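Local coordinates for type II secretion system protein C (Vibrio cholerae, PDB 2I6V) that takes part in type II secretion as a periplasmic PDZ domain of a protein probably required to export cholera toxin across the outer membrane, at residues T73-D77 / G78-D82. Numbering follows the deposited sequence.
Sequences TVERD and GQQHD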
loop_
_atom_site.group_PDB
_atom_site.type_symbol
_atom_site.label_atom_id
_atom_site.label_comp_id
_atom_site.label_asym_id
_atom_site.label_seq_id
_atom_site.Cartn_x
_atom_site.Cartn_y
_atom_site.Cartn_z
ATOM N N THR A 73 -2.499 -3.762 -3.750
ATOM C CA THR A 73 -3.853 -4.250 -3.937
ATOM C C THR A 73 -4.729 -3.543 -2.919
ATOM O O THR A 73 -4.449 -3.595 -1.721
ATOM C CB THR A 73 -3.952 -5.774 -3.715
ATOM O OG1 THR A 73 -3.080 -6.455 -4.630
ATOM C CG2 THR A 73 -5.391 -6.254 -3.941
ATOM N N VAL A 74 -5.781 -2.883 -3.388
ATOM C CA VAL A 74 -6.696 -2.211 -2.453
ATOM C C VAL A 74 -8.123 -2.720 -2.595
ATOM O O VAL A 74 -8.502 -3.235 -3.647
ATOM C CB VAL A 74 -6.695 -0.681 -2.627
ATOM C CG1 VAL A 74 -5.277 -0.123 -2.452
ATOM C CG2 VAL A 74 -7.282 -0.289 -3.988
ATOM N N GLU A 75 -8.901 -2.562 -1.529
ATOM C CA GLU A 75 -10.317 -2.906 -1.539
ATOM C C GLU A 75 -11.121 -1.614 -1.443
ATOM O O GLU A 75 -10.858 -0.773 -0.580
ATOM C CB GLU A 75 -10.637 -3.816 -0.359
ATOM C CG GLU A 75 -11.934 -4.587 -0.483
ATOM C CD GLU A 75 -11.950 -5.790 0.440
ATOM O OE1 GLU A 75 -11.985 -5.586 1.670
ATOM O OE2 GLU A 75 -11.897 -6.939 -0.060
ATOM N N ARG A 76 -12.095 -1.466 -2.342
ATOM C CA ARG A 76 -12.914 -0.274 -2.428
ATOM C C ARG A 76 -14.315 -0.724 -2.828
ATOM O O ARG A 76 -14.482 -1.401 -3.838
ATOM C CB ARG A 76 -12.331 0.698 -3.471
ATOM C CG ARG A 76 -13.095 2.003 -3.602
ATOM C CD ARG A 76 -12.642 2.767 -4.845
ATOM N NE ARG A 76 -11.214 3.039 -4.775
ATOM C CZ ARG A 76 -10.452 3.340 -5.821
ATOM N NH1 ARG A 76 -10.987 3.407 -7.034
ATOM N NH2 ARG A 76 -9.150 3.562 -5.651
ATOM N N ASP A 77 -15.298 -0.383 -2.005
ATOM C CA ASP A 77 -16.686 -0.784 -2.245
ATOM C C ASP A 77 -16.813 -2.303 -2.442
ATOM O O ASP A 77 -17.576 -2.781 -3.296
ATOM C CB ASP A 77 -17.269 -0.012 -3.430
ATOM C CG ASP A 77 -17.158 1.489 -3.252
ATOM O OD1 ASP A 77 -17.335 1.975 -2.109
ATOM O OD2 ASP A 77 -16.882 2.184 -4.253
ATOM N N GLY A 78 -16.050 -3.045 -1.646
ATOM C CA GLY A 78 -16.135 -4.502 -1.594
ATOM C C GLY A 78 -15.415 -5.234 -2.707
ATOM O O GLY A 78 -15.463 -6.462 -2.782
ATOM N N GLN A 79 -14.748 -4.485 -3.580
ATOM C CA GLN A 79 -14.034 -5.092 -4.699
ATOM C C GLN A 79 -12.557 -4.761 -4.618
ATOM O O GLN A 79 -12.191 -3.693 -4.145
ATOM C CB GLN A 79 -14.584 -4.579 -6.026
ATOM C CG GLN A 79 -15.984 -5.062 -6.351
ATOM C CD GLN A 79 -16.388 -4.711 -7.767
ATOM O OE1 GLN A 79 -16.358 -3.542 -8.165
ATOM N NE2 GLN A 79 -16.768 -5.722 -8.541
ATOM N N GLN A 80 -11.718 -5.672 -5.093
ATOM C CA GLN A 80 -10.275 -5.427 -5.093
ATOM C C GLN A 80 -9.741 -5.056 -6.471
ATOM O O GLN A 80 -10.220 -5.549 -7.498
ATOM C CB GLN A 80 -9.525 -6.635 -4.534
ATOM C CG GLN A 80 -9.738 -6.843 -3.030
ATOM C CD GLN A 80 -8.895 -7.969 -2.462
ATOM O OE1 GLN A 80 -8.109 -8.588 -3.174
ATOM N NE2 GLN A 80 -9.051 -8.233 -1.168
ATOM N N HIS A 81 -8.752 -4.170 -6.490
ATOM C CA HIS A 81 -7.980 -3.965 -7.702
ATOM C C HIS A 81 -6.553 -3.564 -7.365
ATOM O O HIS A 81 -6.247 -3.208 -6.223
ATOM C CB HIS A 81 -8.628 -2.927 -8.615
ATOM C CG HIS A 81 -8.437 -1.517 -8.157
ATOM N ND1 HIS A 81 -9.264 -0.917 -7.233
ATOM C CD2 HIS A 81 -7.527 -0.579 -8.513
ATOM C CE1 HIS A 81 -8.866 0.327 -7.030
ATOM N NE2 HIS A 81 -7.813 0.557 -7.795
ATOM N N ASP A 82 -5.688 -3.627 -8.371
ATOM C CA ASP A 82 -4.280 -3.334 -8.169
ATOM C C ASP A 82 -3.946 -1.929 -8.639
ATOM O O ASP A 82 -4.384 -1.495 -9.714
ATOM C CB ASP A 82 -3.413 -4.353 -8.906
ATOM C CG ASP A 82 -3.387 -5.699 -8.209
ATOM O OD1 ASP A 82 -3.928 -5.798 -7.084
ATOM O OD2 ASP A 82 -2.834 -6.658 -8.786
HETATM O O HOH W 1 -12.989 -8.010 -2.264
#
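Glu75 OE2 is gripped twice across the hairpin: a water that also donates to Gly78 O gives it a 2.7 Å hydrogen bond from the water oxygen, and Gln80 NE2 adds a weak one at 3.3 Å. The Glu75 carboxylate and Gln80 amide planes are 42° apart, so the two groups meet obliquely rather than flat on one another. At the other end of this face, Thr73 OG1 donates to Asp82 OD1 over 2.7 Å, arriving from above the carboxylate plane. The same torsion that sets OG1 beside the Thr73 backbone N (chi1 -59°) places CG2 anti to that N, where it touches Asp82 OD1 at 3.5 Å and, more loosely, Gln80 OE1.

On the reverse face Val74 and Arg76 meet His81. Val74 CG2 packs over the imidazole, 3.5 Å from His81 CE1. Arg76 NH2 approaches the ring edge near its plane, while His81 CE1 sits over one guanidinium face; the 72° between the planes excludes a parallel stack. Outside the hairpin, Arg76 NH2 forms a salt bridge with Asp41 and a hydrogen bond to Gly36 O.

The backbone forms a β-hairpin with a two-residue loop, Asp77-Gly78, both at positive phi, in a type I' turn from Arg76 to Gln79. Arg76 N to Gln79 O (2.9 Å) and the return bond pair the strands next to the turn, and Val74 and His81 repeat this reciprocal pairing. Side-chain bonds, the hydroxyl–carboxylate one short and the amide–carboxylate one weak, thus join the strands at the non-hydrogen-bonded pairs, on the face of Thr73, Glu75, Gln80 and Asp82, whereas the opposite face combines aliphatic packing on His81 with an arginine whose charge is probably balanced by Asp41, tying this surface hairpin to the loop between helix 29-34 and strand 42-46 of the PDZ domain.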